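PDB 5YS9: acyl-coenzyme A oxidase 3 from Yarrowia lipolytica, which oxidises fatty acyl-CoA esters to trans-2-enoyl-CoA with FAD and molecular oxygen, releasing hydrogen peroxide in peroxisomal beta-oxidation. Local coordinates for residues L58-E61 and L62-P66; Y350-R353 and R354-L358; C462-M465 and G466-L469; Q471-L474 and G475-G479; E617-N620 and H621-E625. All blocks are in the same frame, centred on the assembly; numbering follows the deposited sequence.

Contact 1 of 5, residues L58-E61 and L62-P66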
# COMPACT_ATOMS: atom_id res chain seq x y z
N LEU A 58 21.17 13.20 -19.33
CA LEU A 58 21.28 12.79 -17.95
C LEU A 58 20.95 11.33 -17.73
O LEU A 58 21.63 10.65 -16.99
CB LEU A 58 20.38 13.65 -17.08
CG LEU A 58 20.75 15.12 -16.93
CD1 LEU A 58 19.70 15.85 -16.12
CD2 LEU A 58 22.11 15.28 -16.29
N MET A 59 19.90 10.84 -18.37
CA MET A 59 19.48 9.47 -18.20
C MET A 59 20.53 8.50 -18.70
O MET A 59 20.82 7.51 -18.06
CB MET A 59 18.16 9.22 -18.93
CG MET A 59 16.92 9.50 -18.10
SD MET A 59 15.41 9.63 -19.05
CE MET A 59 14.52 8.25 -18.39
N THR A 60 21.09 8.80 -19.85
CA THR A 60 22.16 7.99 -20.42
C THR A 60 23.45 8.00 -19.60
O THR A 60 24.14 7.02 -19.53
CB THR A 60 22.33 8.12 -21.96
OG1 THR A 60 23.69 8.35 -22.29
CG2 THR A 60 21.51 9.21 -22.52
N GLU A 61 23.75 9.13 -18.98
CA GLU A 61 24.89 9.23 -18.08
C GLU A 61 24.75 8.35 -16.85
O GLU A 61 25.70 7.78 -16.37
CB GLU A 61 25.11 10.67 -17.65
CG GLU A 61 26.01 11.46 -18.58
CD GLU A 61 25.84 12.95 -18.46
OE1 GLU A 61 25.23 13.40 -17.49
OE2 GLU A 61 26.33 13.67 -19.33
N LEU A 62 23.55 8.29 -16.32
CA LEU A 62 23.26 7.46 -15.17
C LEU A 62 23.29 5.97 -15.44
O LEU A 62 23.90 5.20 -14.73
CB LEU A 62 21.89 7.82 -14.61
CG LEU A 62 21.70 9.19 -13.96
CD1 LEU A 62 20.24 9.58 -13.95
CD2 LEU A 62 22.24 9.19 -12.56
N GLU A 63 22.61 5.58 -16.51
CA GLU A 63 22.44 4.19 -16.84
C GLU A 63 23.72 3.49 -17.24
O GLU A 63 23.91 2.32 -16.99
CB GLU A 63 21.31 4.00 -17.83
CG GLU A 63 21.70 4.10 -19.27
CD GLU A 63 20.50 4.01 -20.16
OE1 GLU A 63 20.40 3.02 -20.90
OE2 GLU A 63 19.65 4.90 -20.11
N ARG A 64 24.57 4.23 -17.92
CA ARG A 64 25.85 3.75 -18.38
C ARG A 64 26.85 3.56 -17.27
O ARG A 64 27.82 2.85 -17.44
CB ARG A 64 26.39 4.67 -19.46
CG ARG A 64 25.76 4.46 -20.82
CD ARG A 64 26.41 5.34 -21.85
NE ARG A 64 25.95 5.08 -23.20
CZ ARG A 64 26.38 5.73 -24.26
NH1 ARG A 64 27.28 6.67 -24.12
NH2 ARG A 64 25.91 5.44 -25.46
N ASP A 65 26.64 4.22 -16.14
CA ASP A 65 27.61 4.18 -15.06
C ASP A 65 27.63 2.82 -14.37
O ASP A 65 26.65 2.38 -13.81
CB ASP A 65 27.26 5.26 -14.06
CG ASP A 65 28.42 5.66 -13.22
OD1 ASP A 65 29.21 4.79 -12.84
OD2 ASP A 65 28.55 6.84 -12.94
N PRO A 66 28.76 2.14 -14.43
CA PRO A 66 28.84 0.77 -13.92
C PRO A 66 28.59 0.65 -12.42
O PRO A 66 27.95 -0.28 -12.00
CB PRO A 66 30.27 0.36 -14.27
CG PRO A 66 30.64 1.24 -15.39
CD PRO A 66 30.03 2.54 -15.04

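Contact 2 of 5, residues Y350-R353 and R354-L358. With FAD (flavin-adenine dinucleotide), chain D.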
# COMPACT_ATOMS: atom_id res chain seq x y z
N TYR A 350 -12.85 -3.45 -17.78
CA TYR A 350 -12.49 -3.24 -16.40
C TYR A 350 -11.01 -3.00 -16.19
O TYR A 350 -10.62 -2.20 -15.37
CB TYR A 350 -13.01 -4.30 -15.43
CG TYR A 350 -12.98 -3.72 -14.05
CD1 TYR A 350 -13.72 -2.59 -13.76
CD2 TYR A 350 -12.17 -4.23 -13.06
CE1 TYR A 350 -13.69 -2.01 -12.52
CE2 TYR A 350 -12.14 -3.65 -11.81
CZ TYR A 350 -12.90 -2.54 -11.56
OH TYR A 350 -12.88 -1.93 -10.33
N HIS A 351 -10.19 -3.72 -16.93
CA HIS A 351 -8.78 -3.53 -16.79
C HIS A 351 -8.32 -2.14 -17.29
O HIS A 351 -7.42 -1.49 -16.68
CB HIS A 351 -8.03 -4.66 -17.46
CG HIS A 351 -6.67 -4.85 -16.91
ND1 HIS A 351 -6.44 -5.48 -15.71
CD2 HIS A 351 -5.47 -4.44 -17.38
CE1 HIS A 351 -5.14 -5.51 -15.49
NE2 HIS A 351 -4.53 -4.88 -16.48
N GLN A 352 -8.97 -1.68 -18.37
CA GLN A 352 -8.78 -0.32 -18.88
C GLN A 352 -9.09 0.72 -17.81
O GLN A 352 -8.29 1.62 -17.61
CB GLN A 352 -9.63 -0.06 -20.14
CG GLN A 352 -9.18 -0.88 -21.37
CD GLN A 352 -10.09 -0.72 -22.58
OE1 GLN A 352 -10.99 0.13 -22.56
NE2 GLN A 352 -9.85 -1.52 -23.64
N ARG A 353 -10.18 0.54 -17.08
CA ARG A 353 -10.55 1.40 -15.96
C ARG A 353 -9.56 1.39 -14.82
O ARG A 353 -9.37 2.38 -14.15
CB ARG A 353 -11.93 1.04 -15.44
CG ARG A 353 -13.06 1.63 -16.24
CD ARG A 353 -14.38 1.07 -15.78
NE ARG A 353 -15.50 1.83 -16.29
CZ ARG A 353 -15.96 2.93 -15.74
NH1 ARG A 353 -15.40 3.41 -14.65
NH2 ARG A 353 -16.99 3.55 -16.28
N ARG A 354 -8.97 0.24 -14.54
CA ARG A 354 -7.94 0.14 -13.53
C ARG A 354 -6.69 0.94 -13.85
O ARG A 354 -6.12 1.54 -12.97
CB ARG A 354 -7.54 -1.31 -13.31
CG ARG A 354 -8.64 -2.19 -12.79
CD ARG A 354 -8.13 -3.04 -11.65
NE ARG A 354 -7.91 -4.41 -12.05
CZ ARG A 354 -6.89 -5.15 -11.67
NH1 ARG A 354 -6.79 -6.39 -12.10
NH2 ARG A 354 -5.98 -4.66 -10.85
N LEU A 355 -6.24 0.91 -15.09
CA LEU A 355 -4.96 1.49 -15.43
C LEU A 355 -4.97 2.78 -16.21
O LEU A 355 -4.14 3.64 -16.00
CB LEU A 355 -4.10 0.47 -16.17
CG LEU A 355 -3.78 -0.85 -15.49
CD1 LEU A 355 -2.95 -1.70 -16.42
CD2 LEU A 355 -3.08 -0.63 -14.17
N LEU A 356 -5.89 2.93 -17.15
CA LEU A 356 -5.80 4.10 -18.05
C LEU A 356 -6.01 5.47 -17.36
O LEU A 356 -5.34 6.44 -17.73
CB LEU A 356 -6.70 3.94 -19.27
CG LEU A 356 -6.33 2.73 -20.14
CD1 LEU A 356 -7.30 2.65 -21.32
CD2 LEU A 356 -4.90 2.73 -20.64
N PRO A 357 -6.89 5.54 -16.33
CA PRO A 357 -7.06 6.78 -15.57
C PRO A 357 -5.79 7.16 -14.82
O PRO A 357 -5.46 8.36 -14.70
CB PRO A 357 -8.18 6.45 -14.60
CG PRO A 357 -8.97 5.40 -15.29
CD PRO A 357 -7.95 4.57 -16.00
N LEU A 358 -5.04 6.14 -14.39
CA LEU A 358 -3.84 6.35 -13.63
C LEU A 358 -2.73 6.79 -14.56
O LEU A 358 -1.88 7.57 -14.17
CB LEU A 358 -3.47 5.08 -12.85
CG LEU A 358 -4.59 4.55 -11.90
CD1 LEU A 358 -4.22 3.28 -11.15
CD2 LEU A 358 -4.93 5.61 -10.89
PA FAD D . -3.95 -13.39 -14.02
O1A FAD D . -4.97 -14.41 -13.70
O2A FAD D . -3.41 -13.26 -15.40
O5B FAD D . -4.44 -11.94 -13.66
C5B FAD D . -3.50 -10.89 -13.84
C4B FAD D . -4.24 -9.58 -13.80
O4B FAD D . -5.17 -9.55 -14.87
C3B FAD D . -5.02 -9.51 -12.52
O3B FAD D . -4.90 -8.22 -11.95
C2B FAD D . -6.45 -9.70 -12.93
O2B FAD D . -7.30 -8.91 -12.10
C1B FAD D . -6.47 -9.26 -14.38
N9A FAD D . -7.46 -10.13 -15.01
C8A FAD D . -7.30 -11.42 -15.31
N7A FAD D . -8.43 -11.91 -15.86
C5A FAD D . -9.33 -10.93 -15.90
C6A FAD D . -10.73 -10.78 -16.36
N6A FAD D . -11.41 -11.80 -16.90
N1A FAD D . -11.29 -9.57 -16.22
C2A FAD D . -10.63 -8.54 -15.69
N3A FAD D . -9.37 -8.60 -15.26
C4A FAD D . -8.69 -9.75 -15.34
N1 FAD D . 0.05 -21.22 -7.14
C2 FAD D . 0.10 -22.52 -6.85
O2 FAD D . -0.50 -23.30 -7.59
N3 FAD D . 0.74 -23.01 -5.80
C4 FAD D . 1.39 -22.24 -4.96
O4 FAD D . 1.97 -22.73 -4.00
C4X FAD D . 1.40 -20.80 -5.20
N5 FAD D . 2.04 -19.96 -4.38
C5X FAD D . 2.04 -18.65 -4.63
C6 FAD D . 2.74 -17.82 -3.77
C7 FAD D . 2.76 -16.47 -4.00
C7M FAD D . 3.50 -15.57 -3.06
C8 FAD D . 2.05 -15.92 -5.17
C8M FAD D . 2.07 -14.45 -5.43
C9 FAD D . 1.35 -16.74 -6.02
C9A FAD D . 1.33 -18.10 -5.80
N10 FAD D . 0.63 -18.96 -6.66
C10 FAD D . 0.67 -20.32 -6.37
C1' FAD D . -0.09 -18.48 -7.84
C2' FAD D . -1.30 -17.60 -7.56
O2' FAD D . -2.42 -18.40 -7.22
C3' FAD D . -1.62 -16.72 -8.77
O3' FAD D . -0.75 -15.61 -8.74
C4' FAD D . -3.04 -16.17 -8.81
O4' FAD D . -3.93 -17.18 -8.36
C5' FAD D . -3.49 -15.82 -10.22
O5' FAD D . -2.98 -14.59 -10.73
P FAD D . -2.19 -14.57 -12.11
O1P FAD D . -0.78 -14.20 -11.87
O2P FAD D . -2.49 -15.83 -12.82
O3P FAD D . -2.77 -13.35 -12.94

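Contact 3 of 5, residues C462-M465 and G466-L469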
# COMPACT_ATOMS: atom_id res chain seq x y z
N CYS A 462 -2.86 18.61 4.62
CA CYS A 462 -4.23 18.74 4.13
C CYS A 462 -5.13 19.52 5.11
O CYS A 462 -5.95 20.33 4.67
CB CYS A 462 -4.85 17.36 3.80
SG CYS A 462 -4.19 16.53 2.32
N LEU A 463 -4.98 19.27 6.40
CA LEU A 463 -5.76 20.00 7.41
C LEU A 463 -5.37 21.49 7.52
O LEU A 463 -6.23 22.31 7.78
CB LEU A 463 -5.67 19.34 8.78
CG LEU A 463 -6.25 17.93 8.89
CD1 LEU A 463 -6.00 17.35 10.28
CD2 LEU A 463 -7.73 17.82 8.56
N SER A 464 -4.09 21.81 7.34
CA SER A 464 -3.64 23.19 7.32
C SER A 464 -4.13 23.89 6.11
O SER A 464 -4.56 25.03 6.20
CB SER A 464 -2.13 23.31 7.27
OG SER A 464 -1.59 22.68 8.38
N MET A 465 -4.01 23.25 4.97
CA MET A 465 -4.42 23.91 3.78
C MET A 465 -5.93 24.09 3.79
O MET A 465 -6.38 25.11 3.33
CB MET A 465 -3.87 23.24 2.52
CG MET A 465 -4.90 22.95 1.45
SD MET A 465 -4.25 23.06 -0.19
CE MET A 465 -5.35 21.88 -0.93
N GLY A 466 -6.68 23.11 4.33
CA GLY A 466 -8.15 23.19 4.52
C GLY A 466 -8.62 24.33 5.40
O GLY A 466 -9.56 25.02 5.08
N ARG A 467 -7.93 24.53 6.52
CA ARG A 467 -8.03 25.73 7.34
C ARG A 467 -7.62 26.96 6.53
O ARG A 467 -8.32 27.97 6.57
CB ARG A 467 -7.17 25.61 8.61
CG ARG A 467 -7.13 26.84 9.53
CD ARG A 467 -6.24 26.70 10.77
NE ARG A 467 -4.84 26.51 10.38
CZ ARG A 467 -4.00 25.56 10.84
NH1 ARG A 467 -4.38 24.67 11.77
NH2 ARG A 467 -2.74 25.50 10.37
N GLY A 468 -6.52 26.89 5.80
CA GLY A 468 -6.09 28.00 4.98
C GLY A 468 -7.10 28.47 3.92
O GLY A 468 -7.13 29.66 3.57
N LEU A 469 -7.91 27.55 3.39
CA LEU A 469 -8.89 27.92 2.37
C LEU A 469 -10.11 28.62 2.98
O LEU A 469 -10.71 29.46 2.35
CB LEU A 469 -9.37 26.68 1.64
CG LEU A 469 -8.37 25.97 0.75
CD1 LEU A 469 -8.91 24.57 0.41
CD2 LEU A 469 -8.05 26.81 -0.48

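Contact 4 of 5, residues Q471-L474 and G475-G479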
# COMPACT_ATOMS: atom_id res chain seq x y z
N GLN A 471 -9.96 30.45 5.76
CA GLN A 471 -9.41 31.77 6.03
C GLN A 471 -9.32 32.63 4.78
O GLN A 471 -9.62 33.83 4.86
CB GLN A 471 -8.05 31.70 6.73
CG GLN A 471 -8.14 31.25 8.18
CD GLN A 471 -6.79 30.80 8.76
OE1 GLN A 471 -5.90 30.33 8.02
NE2 GLN A 471 -6.62 30.95 10.06
N SER A 472 -8.95 32.05 3.64
CA SER A 472 -8.94 32.80 2.37
C SER A 472 -10.35 33.27 1.94
O SER A 472 -10.51 34.41 1.52
CB SER A 472 -8.31 31.98 1.25
OG SER A 472 -6.91 32.01 1.38
N CYS A 473 -11.33 32.37 2.06
CA CYS A 473 -12.72 32.62 1.73
C CYS A 473 -13.31 33.69 2.65
O CYS A 473 -13.88 34.63 2.17
CB CYS A 473 -13.51 31.34 1.85
SG CYS A 473 -15.32 31.37 1.56
N LEU A 474 -13.13 33.54 3.97
CA LEU A 474 -13.57 34.54 4.97
C LEU A 474 -12.89 35.91 4.81
O LEU A 474 -13.57 36.93 4.82
CB LEU A 474 -13.35 34.01 6.40
CG LEU A 474 -13.94 34.78 7.58
CD1 LEU A 474 -15.45 35.07 7.49
CD2 LEU A 474 -13.66 33.97 8.83
N GLY A 475 -11.57 35.95 4.60
CA GLY A 475 -10.89 37.21 4.27
C GLY A 475 -11.37 37.87 2.97
O GLY A 475 -11.34 39.09 2.87
N HIS A 476 -11.80 37.10 1.99
CA HIS A 476 -12.42 37.66 0.81
C HIS A 476 -13.74 38.37 1.10
O HIS A 476 -14.02 39.43 0.58
CB HIS A 476 -12.62 36.57 -0.24
CG HIS A 476 -13.21 37.06 -1.52
ND1 HIS A 476 -12.56 37.95 -2.34
CD2 HIS A 476 -14.38 36.79 -2.12
CE1 HIS A 476 -13.31 38.22 -3.38
NE2 HIS A 476 -14.42 37.52 -3.28
N ARG A 477 -14.55 37.76 1.96
CA ARG A 477 -15.86 38.27 2.32
C ARG A 477 -15.72 39.60 3.04
O ARG A 477 -16.63 40.40 3.05
CB ARG A 477 -16.60 37.27 3.20
CG ARG A 477 -16.76 35.91 2.58
CD ARG A 477 -17.78 35.13 3.37
NE ARG A 477 -18.10 33.85 2.78
CZ ARG A 477 -18.74 32.89 3.40
NH1 ARG A 477 -19.14 33.05 4.64
NH2 ARG A 477 -18.99 31.75 2.79
N LYS A 478 -14.58 39.78 3.68
CA LYS A 478 -14.26 40.99 4.41
C LYS A 478 -13.53 41.99 3.53
O LYS A 478 -13.04 42.99 4.01
CB LYS A 478 -13.45 40.67 5.65
CG LYS A 478 -14.25 39.95 6.71
CD LYS A 478 -13.43 39.58 7.93
CE LYS A 478 -14.09 38.45 8.69
NZ LYS A 478 -13.51 38.29 10.05
N GLY A 479 -13.43 41.68 2.25
CA GLY A 479 -12.90 42.61 1.30
C GLY A 479 -11.46 42.40 0.89
O GLY A 479 -11.00 43.18 0.08

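Contact 5 of 5, residues E617-N620 and H621-E625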
# COMPACT_ATOMS: atom_id res chain seq x y z
N GLU A 617 -20.71 6.39 -19.06
CA GLU A 617 -20.56 6.04 -20.46
C GLU A 617 -19.37 6.77 -21.08
O GLU A 617 -18.64 6.21 -21.90
CB GLU A 617 -21.86 6.34 -21.21
CG GLU A 617 -21.87 5.78 -22.63
CD GLU A 617 -23.28 5.57 -23.15
OE1 GLU A 617 -24.08 4.93 -22.43
OE2 GLU A 617 -23.58 6.04 -24.28
N LEU A 618 -19.14 8.01 -20.67
CA LEU A 618 -18.04 8.80 -21.24
C LEU A 618 -16.67 8.28 -20.82
O LEU A 618 -15.81 8.13 -21.66
CB LEU A 618 -18.23 10.27 -20.90
CG LEU A 618 -19.36 10.92 -21.73
CD1 LEU A 618 -19.57 12.37 -21.33
CD2 LEU A 618 -19.09 10.80 -23.23
N VAL A 619 -16.53 7.91 -19.54
CA VAL A 619 -15.33 7.28 -19.00
C VAL A 619 -15.01 5.97 -19.78
O VAL A 619 -13.89 5.77 -20.19
CB VAL A 619 -15.47 6.99 -17.48
CG1 VAL A 619 -14.31 6.15 -16.97
CG2 VAL A 619 -15.54 8.27 -16.67
N ASN A 620 -16.01 5.10 -19.97
CA ASN A 620 -15.87 3.91 -20.85
C ASN A 620 -15.42 4.25 -22.24
O ASN A 620 -14.47 3.62 -22.76
CB ASN A 620 -17.16 3.12 -20.98
CG ASN A 620 -17.58 2.46 -19.69
OD1 ASN A 620 -16.82 2.39 -18.73
ND2 ASN A 620 -18.82 1.99 -19.63
N HIS A 621 -16.05 5.27 -22.82
CA HIS A 621 -15.67 5.74 -24.16
C HIS A 621 -14.22 6.21 -24.25
O HIS A 621 -13.48 5.79 -25.15
CB HIS A 621 -16.63 6.82 -24.67
CG HIS A 621 -16.19 7.50 -25.91
ND1 HIS A 621 -15.68 8.79 -25.92
CD2 HIS A 621 -16.19 7.10 -27.20
CE1 HIS A 621 -15.35 9.14 -27.15
NE2 HIS A 621 -15.65 8.12 -27.94
N TYR A 622 -13.80 7.07 -23.33
CA TYR A 622 -12.41 7.58 -23.36
C TYR A 622 -11.39 6.53 -22.96
O TYR A 622 -10.26 6.55 -23.44
CB TYR A 622 -12.25 8.82 -22.47
CG TYR A 622 -12.83 10.03 -23.12
CD1 TYR A 622 -12.16 10.65 -24.18
CD2 TYR A 622 -14.04 10.58 -22.67
CE1 TYR A 622 -12.68 11.78 -24.79
CE2 TYR A 622 -14.56 11.71 -23.26
CZ TYR A 622 -13.88 12.29 -24.32
OH TYR A 622 -14.40 13.36 -24.92
N CYS A 623 -11.79 5.64 -22.07
CA CYS A 623 -11.00 4.42 -21.86
C CYS A 623 -10.64 3.77 -23.21
O CYS A 623 -9.50 3.47 -23.44
CB CYS A 623 -11.74 3.43 -20.95
SG CYS A 623 -11.42 3.70 -19.20
N LYS A 624 -11.62 3.56 -24.09
CA LYS A 624 -11.36 2.90 -25.37
C LYS A 624 -10.51 3.79 -26.28
O LYS A 624 -9.66 3.26 -26.98
CB LYS A 624 -12.62 2.48 -26.10
CG LYS A 624 -13.52 1.48 -25.37
CD LYS A 624 -14.74 1.12 -26.23
CE LYS A 624 -16.07 1.13 -25.48
NZ LYS A 624 -16.36 -0.13 -24.72
N GLU A 625 -10.68 5.10 -26.23
CA GLU A 625 -9.87 6.02 -27.08
C GLU A 625 -8.41 6.10 -26.66
O GLU A 625 -7.50 6.23 -27.50
CB GLU A 625 -10.46 7.46 -27.10
CG GLU A 625 -11.83 7.56 -27.78
CD GLU A 625 -11.83 7.02 -29.21
OE1 GLU A 625 -11.31 7.72 -30.10
OE2 GLU A 625 -12.34 5.90 -29.43

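Contact 1 of 5, residues L58-E61 and L62-P66
Three successive i to i+4 backbone hydrogen bonds tie Leu58-Glu61 to the turn that follows: Leu62 N to Leu58 O, Glu63 N to Met59 O at 3.1 Å and a fairly straight 162°, and Arg64 N to Thr60 O. One step on, Asp65 N falls back on Leu62 O within three residues, 3.2 Å away.

Apolar packing comes next. Leu62 CG lies against Leu58 O at 3.4 Å, and the methyl end of Leu62 turns to apolar neighbours: Leu58, Met59 and Leu62 all pack on Leu110 of helix 101-111, and Met59 and Leu62 also reach Phe643. The turn lies where helix 49-63 runs out into a loop, in the N-terminal region of the acyl-CoA oxidase.

Polar side chains take the other faces. Arg64 runs extended beside Thr60, both pointing the same way, and Arg64 CG touches Thr60 O at 3.3 Å; Thr60 OG1 stands over the rim of one guanidinium face. Glu63 places CG between its backbone N and carbonyl carbon (chi1 88°), folding the extended chain back past Met59 O toward Ser640, whose OG is hydrogen-bonded to Glu63 OE2. With an alanine here, the Ser640 hydroxyl is likely to lose its carboxylate mate, and a gap to open beside Trp642 and Phe643. Glu61 OE1 forms a salt bridge with Arg107.

Contact 2 of 5, residues Y350-R353 and R354-L358
Arg354 grips the adenosine ribose of FAD from a helix that starts with regular i to i+4 bonding to Tyr350-Arg353 and is then kinked by Pro357. Helix 349-385 is one of the long helices of the C-alpha1 domain, and here it lines the cofactor pocket.

The tight part lies along the axis. Leu356 N meets Gln352 O at 2.8 Å, and Leu356 CD1 lies alongside Gln352 CB and CG. The next two i to i+4 bonds are missing: Pro357 has no N-H to offer Arg353 O, and Pro357 CD is pressed against Arg353 O at 3.2 Å instead. On the next face Leu355 CD1 approaches His351 NE2 at 3.6 Å, with helix 300-330 behind the leucine.

Tyr350 makes the looser, partly exposed side. Its ring crosses the Arg354 chain at about a right angle, and Tyr350 CE2 comes no nearer to Arg354 CG than 3.9 Å; the ring also meets Phe551 of the second subunit, so part of this flank is subunit interface.

Bends at chi2 (-134°) and chi3 (-105°) carry the Arg354 guanidinium off the helix, with His351 CE1 over the rim of one face and the imidazole plane turned 81° from it. At the far end Arg354 NH1 donates to the ribose hydroxyl O3B of FAD at 2.6 Å, and O2B of the same ribose lies equally close.

Contact 3 of 5, residues C462-M465 and G466-L469
Arg467 folds back over Ser464 one turn before it. Its CG stands opposite the backbone N across the CA-CB bond (chi1 177°), and a single bend at chi3 (63°) swings the guanidinium round, until one face has Ser464 CA 3.9 Å above it, toward the rim. Arg467 NH2 then lies 3.6 Å from Ser464 OG; that hydroxyl is hydrogen-bonded to Val460 O, one turn earlier in the helix.

On the buried flank Met465 meets Leu469. The methionine bends at chi2 from an unstaggered first torsion and packs on His557 and Thr558 of helix 547-573. Leu469 keeps CG beside its own backbone N, which lays Leu469 CG 3.4 Å from Met465 O, while Leu469 CD1 is 4.4 Å from Met465 CG.

The main chain holds the turn with four i to i+4 bonds. Gly468 N to Ser464 O is short at 2.7 Å, and Arg467 N to Leu463 O is nearly straight at 169°. Leu463 O takes a second hydrogen bond, from Arg550 NH1, so two donors grip this carbonyl.

The Cys462 side chain packs on Phe414 and Trp417 of helix 391-428. Leu463 touches FAD and packs on Tyr350 of the second subunit, which makes this turn of helix 458-477 part of the cofactor site at the dimer interface, carried by the C-alpha1 helical domain.

Contact 4 of 5, residues Q471-L474 and G475-G479
Four i to i+4 hydrogen bonds run from Gly475, His476, Arg477 and Lys478 back to Gln471, Ser472, Cys473 and Leu474, the straightest being Gly475 N to Gln471 O (2.9 Å, 164°), before the chain leaves helical geometry at Lys478. A Schellman motif ends helix 458-477: Gly479, with phi at 101°, is its C-prime residue, Gly479 N bonds His476 O, and Lys480 N bonds Gly475 O.

Leu474 and Lys478 share the outer flank. The extended lysine runs past Leu474 O and brings Lys478 CE to 3.8 Å from both CG and CD1 of Leu474, so the last methylene before the amino group rests on the leucine, while Leu474 also reaches Phe529 of helix 507-534.

His476 leans its CB on Cys473 O at 3.3 Å; its ring leads away from that turn to Leu482 and Ala490, and ND1 is hydrogen-bonded to Lys480 O. Ser472 OG is bonded to Glu403, which joins this turn to helix 391-428.

Arg477 takes the remaining side. Its chain is extended from CG to NE, with Arg477 CG against Cys473 O at 3.2 Å, and its end is fixed by a salt bridge to Asp527 and a hydrogen bond to Gln523. Cys473, which packs on Ile522 and Thr526 of the same helix 507-534, turns its sulfur away from its own backbone N (chi1 178°), and Cys473 SG comes to rest 3.9 Å from both NE and NH2 of Arg477.

Contact 5 of 5, residues E617-N620 and H621-E625
Asn620, His621 and Leu618 give most of the surface in this turn of helix 609-628. Asn620 works through its backbone across the contact: Asn620 O accepts Lys624 N at 3.1 Å, and Lys624 CG lies 3.5 Å from the same oxygen. Its amide points to another helix, where OD1 is hydrogen-bonded to Arg353.

His621 N bonds Glu617 O, and His621 CB packs 3.4 Å from Leu618 O, which lies at the edge of the imidazole. With CG turned away from the backbone N (chi1 170°), the ring extends out from the helix, and Glu625 CG lies over the rim of one face.

Leu618 offers its carbonyl to Tyr622 N in a bond of 2.8 Å and 166°. The Tyr622 ring comes back obliquely to that oxygen, CD2 at 3.2 Å, while His621 ND1 sits above the centre of one ring face. Tyr622 OH is hydrogen-bonded to Asn587 of helix 579-596, and Leu591 packs on the tyrosine side chain. A leucine in place of Tyr622 would probably leave Asn587 without its hydroxyl partner and His621 without the flat surface beneath it.

Val619 and Cys623 meet more thinly, CG1 to SG at 4.4 Å, facing Arg353. The chemistry is thus divided: main-chain bonds hold the helix itself, while the polar ends of Asn620 and Tyr622 are spent on fastening it to two different neighbouring helices.

All five are local contacts along helices, two of them (1 and 4) at a helix end. Contacts 2 and 3 are buried, lie in the C-alpha1 range and touch FAD, probably at different copies, one at the ribose through an arginine, the other through a leucine. Contacts 3 and 4 share helix 458-477, which runs from its FAD out to a surface end where charged chains and a glycine take over. Contacts 1 and 5 are partly buried. Contact 5 touches contact 2, with Leu356 CD1 3.2 Å from Cys623 O, and both meet the second subunit. In contact 1 leucines and a methionine pack inward while its glutamates are held by Arg107 and Ser640.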